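Local coordinates for protein 2-keto-3-deoxy-D-arabinonate dehydratase (Sulfolobus solfataricus, PDB 2Q1C) that dehydrates 2-dehydro-3-deoxy-D-arabinonate to 2,5-dioxopentanoate in a metal-dependent step of pentose oxidation to 2-oxoglutarate, at residues L141-L146 / M162-A167. Sequence-based numbering, arbitrary orientation.
Sequences LPEPEL and MDDVSA. With CA (calcium ion), chain B; 2KT (2-ketobutyric acid), chain C.
E143, E145 and D164 meet across two antiparallel segments through a shared calcium ion, one carboxylate oxygen apiece. From its CB outward, E143 first packs against the backbone O of D164, and CG stays near that oxygen while drawing toward S166 OG. With CG anti to the carbonyl carbon (chi1 -63°) and the chain extended beyond, CD arrives 3.3 Å from S166 OG. There the carboxylate divides its work: OE2 binds calcium at 2.2 Å, whereas OE1 forms a salt bridge with R89 and lies near S166 OG, which is itself hydrogen-bonded to K182.

From the other segment, D164 CB lies 3.3 Å from E145 OE1. D164 CG is anti to the backbone N (chi1 169°), which delivers OD2 to the metal. That bond measures 2.3 Å from OD2 to calcium. The carboxylate planes of D164 and E145 stand 80° apart. E145 OE1 coordinates calcium at 2.4 Å, and its OE2 accepts a hydrogen bond from the metal-bound water and is held by T253 and G255. D164 is itself positioned by K118 at OD1 and by K182 at OD2.

The hairpin of strands 144-150 and 156-164 supplies the frame. E145 and M162 form a hydrogen-bonded pair, and D164 N donates to E143 O at 3.2 Å; beyond them L141 and S166 exchange a second pair of backbone bonds. D163 turns to the face of P144, where its carboxylate touches P142 CB and OD1 takes a weak bond from E143 N.

Two oxygens of 2-ketobutyrate and the water complete six ligands, so the 2-keto acid is chelated through O3 and one carboxylate oxygen. The dication, together with K118, K182 and R89, would probably offset the repulsion among the three carboxylates, consistent with a metal that orients and polarises the 2-keto acid.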
loop_
_atom_site.group_PDB
_atom_site.type_symbol
_atom_site.label_atom_id
_atom_site.label_comp_id
_atom_site.label_asym_id
_atom_site.label_seq_id
_atom_site.Cartn_x
_atom_site.Cartn_y
_atom_site.Cartn_z
ATOM N N LEU A 141 32.309 -1.995 25.502
ATOM C CA LEU A 141 33.193 -2.731 24.597
ATOM C C LEU A 141 32.457 -3.281 23.377
ATOM O O LEU A 141 31.274 -3.615 23.468
ATOM C CB LEU A 141 33.886 -3.884 25.335
ATOM C CG LEU A 141 34.923 -3.573 26.420
ATOM C CD1 LEU A 141 35.403 -4.867 27.060
ATOM C CD2 LEU A 141 36.105 -2.778 25.872
ATOM N N PRO A 142 33.153 -3.364 22.226
ATOM C CA PRO A 142 32.585 -4.060 21.078
ATOM C C PRO A 142 32.834 -5.565 21.173
ATOM O O PRO A 142 33.900 -5.991 21.631
ATOM C CB PRO A 142 33.349 -3.462 19.895
ATOM C CG PRO A 142 34.676 -3.072 20.456
ATOM C CD PRO A 142 34.485 -2.801 21.929
ATOM N N GLU A 143 31.855 -6.360 20.756
ATOM C CA GLU A 143 32.003 -7.811 20.771
ATOM C C GLU A 143 31.943 -8.374 19.349
ATOM O O GLU A 143 30.857 -8.555 18.791
ATOM C CB GLU A 143 30.968 -8.459 21.697
ATOM C CG GLU A 143 31.119 -8.054 23.168
ATOM C CD GLU A 143 30.186 -8.806 24.112
ATOM O OE1 GLU A 143 30.201 -8.506 25.325
ATOM O OE2 GLU A 143 29.437 -9.695 23.653
ATOM N N PRO A 144 33.125 -8.623 18.747
ATOM C CA PRO A 144 33.249 -9.155 17.388
ATOM C C PRO A 144 32.730 -10.586 17.295
ATOM O O PRO A 144 33.237 -11.478 17.983
ATOM C CB PRO A 144 34.760 -9.106 17.127
ATOM C CG PRO A 144 35.385 -9.121 18.469
ATOM C CD PRO A 144 34.442 -8.386 19.366
ATOM N N GLU A 145 31.718 -10.797 16.459
ATOM C CA GLU A 145 31.036 -12.091 16.400
ATOM C C GLU A 145 30.665 -12.523 14.986
ATOM O O GLU A 145 30.402 -11.690 14.116
ATOM C CB GLU A 145 29.777 -12.068 17.271
ATOM C CG GLU A 145 30.037 -11.767 18.738
ATOM C CD GLU A 145 28.787 -11.790 19.592
ATOM O OE1 GLU A 145 28.767 -11.082 20.621
ATOM O OE2 GLU A 145 27.830 -12.520 19.253
ATOM N N LEU A 146 30.657 -13.835 14.769
ATOM C CA LEU A 146 30.094 -14.420 13.561
ATOM C C LEU A 146 28.588 -14.523 13.751
ATOM O O LEU A 146 28.118 -15.033 14.769
ATOM C CB LEU A 146 30.695 -15.804 13.289
ATOM C CG LEU A 146 30.132 -16.641 12.131
ATOM C CD1 LEU A 146 30.449 -16.020 10.771
ATOM C CD2 LEU A 146 30.665 -18.059 12.206
ATOM N N MET A 162 29.028 -9.348 12.890
ATOM C CA MET A 162 28.201 -8.525 13.776
ATOM C C MET A 162 28.961 -7.998 14.989
ATOM O O MET A 162 29.746 -8.720 15.608
ATOM C CB MET A 162 26.928 -9.264 14.216
ATOM C CG MET A 162 26.041 -8.468 15.185
ATOM S SD MET A 162 24.322 -8.995 15.286
ATOM C CE MET A 162 23.654 -8.336 13.761
ATOM N N ASP A 163 28.712 -6.730 15.312
ATOM C CA ASP A 163 29.221 -6.111 16.527
ATOM C C ASP A 163 28.097 -6.030 17.556
ATOM O O ASP A 163 27.156 -5.244 17.408
ATOM C CB ASP A 163 29.781 -4.714 16.224
ATOM C CG ASP A 163 30.577 -4.116 17.389
ATOM O OD1 ASP A 163 30.425 -4.560 18.549
ATOM O OD2 ASP A 163 31.362 -3.176 17.138
ATOM N N ASP A 164 28.195 -6.863 18.589
ATOM C CA ASP A 164 27.305 -6.789 19.740
ATOM C C ASP A 164 27.906 -5.796 20.736
ATOM O O ASP A 164 28.745 -6.155 21.565
ATOM C CB ASP A 164 27.111 -8.185 20.356
ATOM C CG ASP A 164 26.401 -8.154 21.708
ATOM O OD1 ASP A 164 25.685 -7.179 22.018
ATOM O OD2 ASP A 164 26.568 -9.123 22.475
ATOM N N VAL A 165 27.485 -4.539 20.633
ATOM C CA VAL A 165 28.030 -3.474 21.472
ATOM C C VAL A 165 27.430 -3.591 22.872
ATOM O O VAL A 165 26.211 -3.528 23.037
ATOM C CB VAL A 165 27.773 -2.071 20.854
ATOM C CG1 VAL A 165 28.532 -0.995 21.609
ATOM C CG2 VAL A 165 28.172 -2.053 19.376
ATOM N N SER A 166 28.293 -3.777 23.870
ATOM C CA SER A 166 27.857 -4.073 25.240
ATOM C C SER A 166 28.425 -3.096 26.271
ATOM O O SER A 166 29.645 -2.939 26.383
ATOM C CB SER A 166 28.249 -5.505 25.626
ATOM O OG SER A 166 27.946 -6.430 24.595
ATOM N N ALA A 167 27.533 -2.451 27.024
ATOM C CA ALA A 167 27.923 -1.575 28.129
ATOM C C ALA A 167 28.327 -2.428 29.330
ATOM O O ALA A 167 27.556 -2.600 30.280
ATOM C CB ALA A 167 26.788 -0.628 28.487
HETATM CA CA CA B . 27.859 -11.053 22.795
HETATM C C4 2KT C . 27.065 -12.061 27.402
HETATM C C3 2KT C . 27.598 -13.029 26.751
HETATM C C2 2KT C . 28.002 -12.669 25.609
HETATM O O3 2KT C . 27.518 -11.681 25.069
HETATM C C 2KT C . 28.954 -13.366 24.969
HETATM O OXT 2KT C . 29.457 -14.381 25.500
HETATM O O 2KT C . 29.329 -12.984 23.835
HETATM O O HOH W 1 26.552 -12.826 21.714
#